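Local structure of glycogen accumulation regulator GarA (Mycobacterium tuberculosis, 6I2P) at residues Glu50-Gly55 with Arg70-Gln75; Arg98-Arg103 with Asn118-Asn123. The protein is an FHA-domain protein that probably binds phosphothreonine on partner proteins and is thought to regulate glycogen accumulation. All blocks are in the same frame, centred on the assembly; numbering follows the deposited sequence.

Contact 1. Residues Glu50-Gly55 with Arg70-Gln75; sequences EGLPPG and RFLLDQ. With SO4 (sulfate ion), chain K.
A single methyl, CD1 of Leu72, makes both apolar contacts of this small surface contact, with Leu52 and with Pro53. CD2 of Leu52 lies 3.8 Å from CD1 of Leu72. The two leucine side chains run past each other in opposite directions. CD of the Pro53 ring comes less close, 4.4 Å from the same CD1. The reach of Leu72 follows from its first torsion: CG lies anti to the backbone N (chi1 -170°), which brings CD1 up to Leu52 and Pro53. Leu52 also rests on Leu58 of strand 57-61, and Leu72 touches Ser56. Gly55 has positive phi, a conformation that suits glycine. A water sits between Gly55 O and Asp74 O, but both of its bonds are weak.

At the other end of segment 70-75 lies a sulfate, probably from the crystallisation liquor. The backbone N of Arg70 donates to its O4 at 2.8 Å with an N-H...O angle of 154°. Ser69 OG also binds the ion. CG of Arg70 passes 3.4 Å from O4. The arginine chain then bends at chi3, and NH2 bonds to Gly68 O.

Phe71 pairs with Leu59 and Leu73 with Ala57 through backbone hydrogen bonds. These bonds join strand 70-73 to strand 57-61; within this chain 70-73 is the outermost strand on that side of the antiparallel sheet. Loop 50-55 leads into strand 57-61 and lays Leu52 and Pro53 against that edge strand, at the rim of the beta sandwich characteristic of FHA domains.

Contact 2. Residues Arg98-Arg103 with Asn118-Asn123; sequences RHAEFR and NGTYVN
The imidazole of His99 meets Gly119 and Thr120 at its edge, in the ring plane; segment 118-123 puts nothing over either face. NE2 of His99 donates to Gly119 O at 2.8 Å, with an N-H...O angle of 141°. The oxygen stays close to the ring plane, but the donor stands well above the carbonyl plane, 67° out of it. Next along the edge, CD2 of His99 is 3.3 Å from Thr120 OG1. The ring gets there because CG is anti to the backbone N of His99 (chi1 -166°). On its other side, ND1 takes a hydrogen bond from Ser96 N. Bonds at both nitrogens fix the rotation of the ring. They are consistent with a neutral imidazole that carries its proton on NE2.

Thr120 OG1 has its main partner in Asp113 OD2. CB of Ala100 lies 4.0 Å from that hydroxyl oxygen.

His99 and Ser96 fit the Ser-x-x-His motif of FHA domains, and Asn118-Gly119 the Asn-Gly motif of the phosphopeptide-binding loops. Asn118 ND2 bonds to Thr94 O and also to the backbone of another protein chain, and Asn118 packs on a modified side chain there.

His99 and Ala100 both face Ala80 in a classic beta bulge. Strand 100-105 runs between strands 77-81 and 108-113 in the mixed sheet. Strand 120-122 belongs to the facing antiparallel sheet, between 137-140 and 125-127, and Ile140 packs against both His99 and Ala100.

The centres of the two contacts are about 19 Å apart. They come in series along the chain: contact 1 closes at Gln75, before contact 2 opens at Arg98. Strands 70-73 and 120-122 belong to the same antiparallel sheet, the first at one edge and the second next to the other edge. Strand 100-105 of contact 2 belongs to the mixed sheet. The contacts touch in the core, where Leu73 CD2 lies 3.8 Å from Phe102 CB. Contact 1 is a surface contact at the sandwich rim. Contact 2 is buried and joins the two sheets close to Asn118, which bonds to another protein chain.

Contact 1. Residues Glu50-Gly55 with Arg70-Gln75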
ATOM      1  N   GLU C  50      33.741 -17.306   4.021  1.00 60.93           N
ATOM      2  CA  GLU C  50      35.073 -17.206   3.416  1.00 61.94           C
ATOM      3  C   GLU C  50      35.125 -16.093   2.361  1.00 63.47           C
ATOM      4  O   GLU C  50      34.085 -15.630   1.883  1.00 59.81           O
ATOM      5  CB  GLU C  50      35.461 -18.530   2.748  1.00 64.85           C
ATOM      6  CG  GLU C  50      35.786 -19.641   3.716  1.00 75.19           C
ATOM      7  CD  GLU C  50      36.223 -20.900   3.005  1.00 92.29           C
ATOM      8  OE1 GLU C  50      37.419 -20.994   2.651  1.00 95.82           O
ATOM      9  OE2 GLU C  50      35.369 -21.792   2.801  1.00 79.43           O
ATOM     10  N   GLY C  51      36.345 -15.697   2.004  1.00 61.89           N
ATOM     11  CA  GLY C  51      36.612 -14.680   0.989  1.00 61.19           C
ATOM     12  C   GLY C  51      36.325 -13.234   1.339  1.00 63.56           C
ATOM     13  O   GLY C  51      36.273 -12.387   0.443  1.00 62.48           O
ATOM     14  N   LEU C  52      36.130 -12.935   2.625  1.00 60.12           N
ATOM     15  CA  LEU C  52      35.891 -11.566   3.068  1.00 59.17           C
ATOM     16  C   LEU C  52      37.143 -11.045   3.781  1.00 67.14           C
ATOM     17  O   LEU C  52      37.691 -11.769   4.621  1.00 68.62           O
ATOM     18  CB  LEU C  52      34.658 -11.466   3.996  1.00 56.98           C
ATOM     19  CG  LEU C  52      33.269 -11.613   3.371  1.00 58.82           C
ATOM     20  CD1 LEU C  52      32.194 -11.409   4.414  1.00 57.74           C
ATOM     21  CD2 LEU C  52      33.047 -10.607   2.247  1.00 59.43           C
ATOM     22  N   PRO C  53      37.626  -9.812   3.473  1.00 65.24           N
ATOM     23  CA  PRO C  53      38.811  -9.295   4.191  1.00 68.04           C
ATOM     24  C   PRO C  53      38.595  -9.220   5.712  1.00 72.08           C
ATOM     25  O   PRO C  53      37.457  -8.996   6.135  1.00 69.31           O
ATOM     26  CB  PRO C  53      39.051  -7.913   3.567  1.00 70.06           C
ATOM     27  CG  PRO C  53      37.794  -7.551   2.900  1.00 71.35           C
ATOM     28  CD  PRO C  53      37.112  -8.829   2.498  1.00 65.42           C
ATOM     29  N   PRO C  54      39.635  -9.476   6.552  1.00 71.70           N
ATOM     30  CA  PRO C  54      39.426  -9.456   8.015  1.00 72.15           C
ATOM     31  C   PRO C  54      38.805  -8.168   8.553  1.00 75.00           C
ATOM     32  O   PRO C  54      39.120  -7.076   8.069  1.00 75.09           O
ATOM     33  CB  PRO C  54      40.831  -9.687   8.579  1.00 77.86           C
ATOM     34  CG  PRO C  54      41.571 -10.372   7.491  1.00 83.25           C
ATOM     35  CD  PRO C  54      41.041  -9.792   6.218  1.00 76.34           C
ATOM     36  N   GLY C  55      37.896  -8.323   9.516  1.00 69.94           N
ATOM     37  CA  GLY C  55      37.188  -7.217  10.151  1.00 68.55           C
ATOM     38  C   GLY C  55      36.091  -6.600   9.304  1.00 68.68           C
ATOM     39  O   GLY C  55      35.535  -5.562   9.672  1.00 67.68           O
ATOM     40  N   ARG C  70      25.040  -6.898  -3.543  1.00 44.56           N
ATOM     41  CA  ARG C  70      25.702  -6.938  -2.253  1.00 43.57           C
ATOM     42  C   ARG C  70      26.441  -5.656  -1.944  1.00 48.37           C
ATOM     43  O   ARG C  70      26.728  -4.864  -2.839  1.00 49.07           O
ATOM     44  CB  ARG C  70      26.608  -8.182  -2.115  1.00 41.48           C
ATOM     45  CG  ARG C  70      27.674  -8.327  -3.196  1.00 45.33           C
ATOM     46  CD  ARG C  70      28.046  -9.780  -3.414  1.00 50.20           C
ATOM     47  NE  ARG C  70      26.907 -10.534  -3.940  1.00 51.55           N
ATOM     48  CZ  ARG C  70      26.681 -11.823  -3.713  1.00 55.70           C
ATOM     49  NH1 ARG C  70      27.528 -12.535  -2.982  1.00 37.07           N
ATOM     50  NH2 ARG C  70      25.614 -12.413  -4.226  1.00 42.28           N
ATOM     51  N   PHE C  71      26.725  -5.451  -0.662  1.00 44.88           N
ATOM     52  CA  PHE C  71      27.394  -4.267  -0.156  1.00 45.83           C
ATOM     53  C   PHE C  71      28.400  -4.687   0.895  1.00 51.91           C
ATOM     54  O   PHE C  71      28.057  -5.421   1.828  1.00 50.15           O
ATOM     55  CB  PHE C  71      26.361  -3.283   0.431  1.00 46.34           C
ATOM     56  CG  PHE C  71      25.174  -3.018  -0.468  1.00 46.99           C
ATOM     57  CD1 PHE C  71      25.241  -2.057  -1.467  1.00 50.69           C
ATOM     58  CD2 PHE C  71      24.001  -3.754  -0.332  1.00 47.75           C
ATOM     59  CE1 PHE C  71      24.150  -1.823  -2.305  1.00 51.72           C
ATOM     60  CE2 PHE C  71      22.916  -3.531  -1.184  1.00 50.50           C
ATOM     61  CZ  PHE C  71      22.996  -2.566  -2.161  1.00 49.83           C
ATOM     62  N   LEU C  72      29.653  -4.255   0.720  1.00 52.21           N
ATOM     63  CA  LEU C  72      30.723  -4.573   1.657  1.00 53.75           C
ATOM     64  C   LEU C  72      30.795  -3.511   2.750  1.00 57.96           C
ATOM     65  O   LEU C  72      30.840  -2.316   2.457  1.00 58.11           O
ATOM     66  CB  LEU C  72      32.073  -4.702   0.931  1.00 56.16           C
ATOM     67  CG  LEU C  72      33.238  -5.258   1.753  1.00 62.72           C
ATOM     68  CD1 LEU C  72      33.237  -6.795   1.750  1.00 62.64           C
ATOM     69  CD2 LEU C  72      34.569  -4.738   1.220  1.00 67.05           C
ATOM     70  N   LEU C  73      30.789  -3.961   4.011  1.00 54.42           N
ATOM     71  CA  LEU C  73      30.913  -3.109   5.189  1.00 54.47           C
ATOM     72  C   LEU C  73      32.378  -3.196   5.626  1.00 61.36           C
ATOM     73  O   LEU C  73      32.838  -4.270   6.026  1.00 60.97           O
ATOM     74  CB  LEU C  73      29.974  -3.584   6.320  1.00 53.05           C
ATOM     75  CG  LEU C  73      28.483  -3.702   6.002  1.00 55.75           C
ATOM     76  CD1 LEU C  73      27.755  -4.452   7.092  1.00 54.95           C
ATOM     77  CD2 LEU C  73      27.846  -2.344   5.811  1.00 58.20           C
ATOM     78  N   ASP C  74      33.125  -2.086   5.481  1.00 60.69           N
ATOM     79  CA  ASP C  74      34.554  -2.022   5.822  1.00 63.53           C
ATOM     80  C   ASP C  74      34.945  -0.709   6.525  1.00 69.27           C
ATOM     81  O   ASP C  74      36.121  -0.497   6.841  1.00 72.35           O
ATOM     82  CB  ASP C  74      35.419  -2.279   4.569  1.00 66.78           C
ATOM     83  CG  ASP C  74      35.216  -1.321   3.400  1.00 77.24           C
ATOM     84  OD1 ASP C  74      34.369  -0.395   3.516  1.00 76.49           O
ATOM     85  OD2 ASP C  74      35.899  -1.496   2.368  1.00 83.95           O
ATOM     86  N   GLN C  75      33.943   0.161   6.777  1.00 63.10           N
ATOM     87  CA  GLN C  75      34.089   1.452   7.455  1.00 63.54           C
ATOM     88  C   GLN C  75      33.465   1.356   8.854  1.00 65.15           C
ATOM     89  O   GLN C  75      32.735   0.401   9.138  1.00 61.84           O
ATOM     90  CB  GLN C  75      33.362   2.557   6.660  1.00 64.03           C
ATOM     91  CG  GLN C  75      33.967   2.891   5.302  1.00 71.29           C
ATOM     92  CD  GLN C  75      32.975   3.535   4.355  1.00 87.42           C
ATOM     93  OE1 GLN C  75      31.935   4.087   4.751  1.00 77.19           O
ATOM     94  NE2 GLN C  75      33.287   3.485   3.068  1.00 85.93           N
TER
HETATM   95  S   SO4 K 201      26.525  -5.710  -7.041  1.00 90.84           S
HETATM   96  O1  SO4 K 201      26.790  -4.327  -6.638  1.00 91.76           O
HETATM   97  O2  SO4 K 201      25.213  -5.787  -7.691  1.00 91.17           O
HETATM   98  O3  SO4 K 201      27.566  -6.146  -7.973  1.00 91.05           O
HETATM   99  O4  SO4 K 201      26.543  -6.570  -5.866  1.00 90.37           O
HETATM  100  O   HOH W   1      37.532  -2.981   8.683  1.00 76.62           O

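Contact 2. Residues Arg98-Arg103 with Asn118-Asn123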
ATOM      1  N   ARG C  98      17.117   8.765   4.703  1.00 51.42           N
ATOM      2  CA  ARG C  98      17.998   8.479   5.833  1.00 50.72           C
ATOM      3  C   ARG C  98      17.244   7.385   6.592  1.00 52.29           C
ATOM      4  O   ARG C  98      16.277   7.682   7.285  1.00 52.28           O
ATOM      5  CB  ARG C  98      18.217   9.737   6.716  1.00 52.15           C
ATOM      6  CG  ARG C  98      18.750  10.977   5.979  1.00 62.34           C
ATOM      7  CD  ARG C  98      20.215  10.864   5.603  1.00 66.64           C
ATOM      8  NE  ARG C  98      20.664  12.033   4.847  1.00 71.59           N
ATOM      9  CZ  ARG C  98      21.502  11.980   3.819  1.00 81.99           C
ATOM     10  NH1 ARG C  98      21.986  10.815   3.410  1.00 67.41           N
ATOM     11  NH2 ARG C  98      21.858  13.089   3.186  1.00 66.71           N
ATOM     12  N   HIS C  99      17.594   6.114   6.366  1.00 47.62           N
ATOM     13  CA  HIS C  99      16.867   5.004   6.990  1.00 45.89           C
ATOM     14  C   HIS C  99      17.639   4.405   8.147  1.00 50.73           C
ATOM     15  O   HIS C  99      17.154   4.415   9.281  1.00 49.84           O
ATOM     16  CB  HIS C  99      16.506   3.913   5.949  1.00 44.96           C
ATOM     17  CG  HIS C  99      15.484   2.919   6.427  1.00 47.33           C
ATOM     18  ND1 HIS C  99      14.229   2.846   5.847  1.00 49.38           N
ATOM     19  CD2 HIS C  99      15.559   1.997   7.417  1.00 48.41           C
ATOM     20  CE1 HIS C  99      13.592   1.876   6.485  1.00 48.19           C
ATOM     21  NE2 HIS C  99      14.350   1.341   7.443  1.00 48.09           N
ATOM     22  N   ALA C 100      18.847   3.889   7.856  1.00 47.60           N
ATOM     23  CA  ALA C 100      19.675   3.204   8.833  1.00 47.48           C
ATOM     24  C   ALA C 100      21.176   3.424   8.623  1.00 51.75           C
ATOM     25  O   ALA C 100      21.604   4.040   7.645  1.00 52.42           O
ATOM     26  CB  ALA C 100      19.356   1.704   8.801  1.00 47.11           C
ATOM     27  N   GLU C 101      21.963   2.923   9.568  1.00 47.92           N
ATOM     28  CA  GLU C 101      23.419   2.951   9.551  1.00 48.50           C
ATOM     29  C   GLU C 101      23.948   1.644  10.111  1.00 51.59           C
ATOM     30  O   GLU C 101      23.386   1.092  11.056  1.00 50.65           O
ATOM     31  CB  GLU C 101      23.981   4.134  10.356  1.00 51.61           C
ATOM     32  CG  GLU C 101      23.913   5.456   9.610  1.00 61.84           C
ATOM     33  CD  GLU C 101      24.339   6.689  10.378  1.00 78.12           C
ATOM     34  OE1 GLU C 101      24.449   7.761   9.737  1.00 80.20           O
ATOM     35  OE2 GLU C 101      24.570   6.589  11.607  1.00 65.37           O
ATOM     36  N   PHE C 102      25.023   1.149   9.507  1.00 48.45           N
ATOM     37  CA  PHE C 102      25.715  -0.051   9.936  1.00 48.61           C
ATOM     38  C   PHE C 102      27.007   0.442  10.549  1.00 57.16           C
ATOM     39  O   PHE C 102      27.775   1.151   9.891  1.00 57.98           O
ATOM     40  CB  PHE C 102      25.940  -1.021   8.765  1.00 48.69           C
ATOM     41  CG  PHE C 102      24.658  -1.632   8.255  1.00 47.68           C
ATOM     42  CD1 PHE C 102      23.884  -0.974   7.300  1.00 50.27           C
ATOM     43  CD2 PHE C 102      24.217  -2.857   8.731  1.00 48.42           C
ATOM     44  CE1 PHE C 102      22.681  -1.527   6.852  1.00 49.54           C
ATOM     45  CE2 PHE C 102      23.029  -3.420   8.263  1.00 50.40           C
ATOM     46  CZ  PHE C 102      22.261  -2.746   7.338  1.00 47.79           C
ATOM     47  N   ARG C 103      27.183   0.166  11.847  1.00 56.48           N
ATOM     48  CA  ARG C 103      28.328   0.627  12.622  1.00 59.63           C
ATOM     49  C   ARG C 103      29.255  -0.490  13.075  1.00 67.37           C
ATOM     50  O   ARG C 103      28.796  -1.498  13.613  1.00 67.13           O
ATOM     51  CB  ARG C 103      27.868   1.474  13.817  1.00 60.52           C
ATOM     52  CG  ARG C 103      27.109   2.733  13.397  1.00 68.88           C
ATOM     53  CD  ARG C 103      26.856   3.666  14.553  1.00 78.67           C
ATOM     54  NE  ARG C 103      26.196   4.895  14.109  1.00 83.94           N
ATOM     55  CZ  ARG C 103      26.567   6.119  14.470  1.00 89.36           C
ATOM     56  NH1 ARG C 103      27.590   6.295  15.295  1.00 74.73           N
ATOM     57  NH2 ARG C 103      25.916   7.177  14.010  1.00 72.78           N
ATOM     58  N   ASN C 118       9.094   3.434   8.198  1.00 48.02           N
ATOM     59  CA  ASN C 118       8.625   2.052   8.330  1.00 47.95           C
ATOM     60  C   ASN C 118       9.499   1.149   9.234  1.00 50.49           C
ATOM     61  O   ASN C 118       9.136  -0.010   9.469  1.00 49.69           O
ATOM     62  CB  ASN C 118       8.423   1.443   6.943  1.00 48.35           C
ATOM     63  CG  ASN C 118       7.449   2.233   6.081  1.00 64.07           C
ATOM     64  OD1 ASN C 118       6.293   2.488   6.451  1.00 56.39           O
ATOM     65  ND2 ASN C 118       7.899   2.652   4.910  1.00 53.00           N
ATOM     66  N   GLY C 119      10.588   1.705   9.770  1.00 46.21           N
ATOM     67  CA  GLY C 119      11.484   1.014  10.693  1.00 45.54           C
ATOM     68  C   GLY C 119      12.466   0.025  10.100  1.00 48.06           C
ATOM     69  O   GLY C 119      12.476  -0.234   8.895  1.00 44.97           O
ATOM     70  N   THR C 120      13.322  -0.518  10.974  1.00 46.16           N
ATOM     71  CA  THR C 120      14.343  -1.511  10.650  1.00 45.04           C
ATOM     72  C   THR C 120      14.046  -2.783  11.447  1.00 49.66           C
ATOM     73  O   THR C 120      13.736  -2.718  12.638  1.00 50.05           O
ATOM     74  CB  THR C 120      15.759  -0.946  10.890  1.00 48.95           C
ATOM     75  OG1 THR C 120      15.880   0.303  10.209  1.00 48.21           O
ATOM     76  CG2 THR C 120      16.860  -1.888  10.400  1.00 45.65           C
ATOM     77  N   TYR C 121      14.130  -3.935  10.777  1.00 46.50           N
ATOM     78  CA  TYR C 121      13.859  -5.231  11.385  1.00 47.50           C
ATOM     79  C   TYR C 121      15.074  -6.135  11.296  1.00 51.25           C
ATOM     80  O   TYR C 121      15.753  -6.168  10.268  1.00 50.25           O
ATOM     81  CB  TYR C 121      12.645  -5.911  10.719  1.00 49.13           C
ATOM     82  CG  TYR C 121      11.388  -5.065  10.697  1.00 51.58           C
ATOM     83  CD1 TYR C 121      11.168  -4.131   9.687  1.00 52.80           C
ATOM     84  CD2 TYR C 121      10.390  -5.241  11.649  1.00 53.78           C
ATOM     85  CE1 TYR C 121      10.014  -3.351   9.661  1.00 54.01           C
ATOM     86  CE2 TYR C 121       9.218  -4.483  11.619  1.00 55.21           C
ATOM     87  CZ  TYR C 121       9.039  -3.533  10.625  1.00 61.88           C
ATOM     88  OH  TYR C 121       7.893  -2.778  10.583  1.00 64.33           O
ATOM     89  N   VAL C 122      15.361  -6.850  12.384  1.00 48.94           N
ATOM     90  CA  VAL C 122      16.439  -7.834  12.453  1.00 49.05           C
ATOM     91  C   VAL C 122      15.767  -9.136  12.833  1.00 53.73           C
ATOM     92  O   VAL C 122      15.134  -9.209  13.889  1.00 54.99           O
ATOM     93  CB  VAL C 122      17.601  -7.439  13.405  1.00 53.68           C
ATOM     94  CG1 VAL C 122      18.578  -8.602  13.603  1.00 54.56           C
ATOM     95  CG2 VAL C 122      18.335  -6.217  12.868  1.00 51.88           C
ATOM     96  N   ASN C 123      15.843 -10.131  11.931  1.00 49.96           N
ATOM     97  CA  ASN C 123      15.227 -11.455  12.079  1.00 51.62           C
ATOM     98  C   ASN C 123      13.706 -11.345  12.348  1.00 57.79           C
ATOM     99  O   ASN C 123      13.170 -12.011  13.242  1.00 59.38           O
ATOM    100  CB  ASN C 123      15.976 -12.315  13.122  1.00 51.50           C
ATOM    101  CG  ASN C 123      17.441 -12.536  12.802  1.00 59.90           C
ATOM    102  OD1 ASN C 123      17.870 -12.529  11.641  1.00 49.41           O
ATOM    103  ND2 ASN C 123      18.248 -12.737  13.831  1.00 51.34           N
TER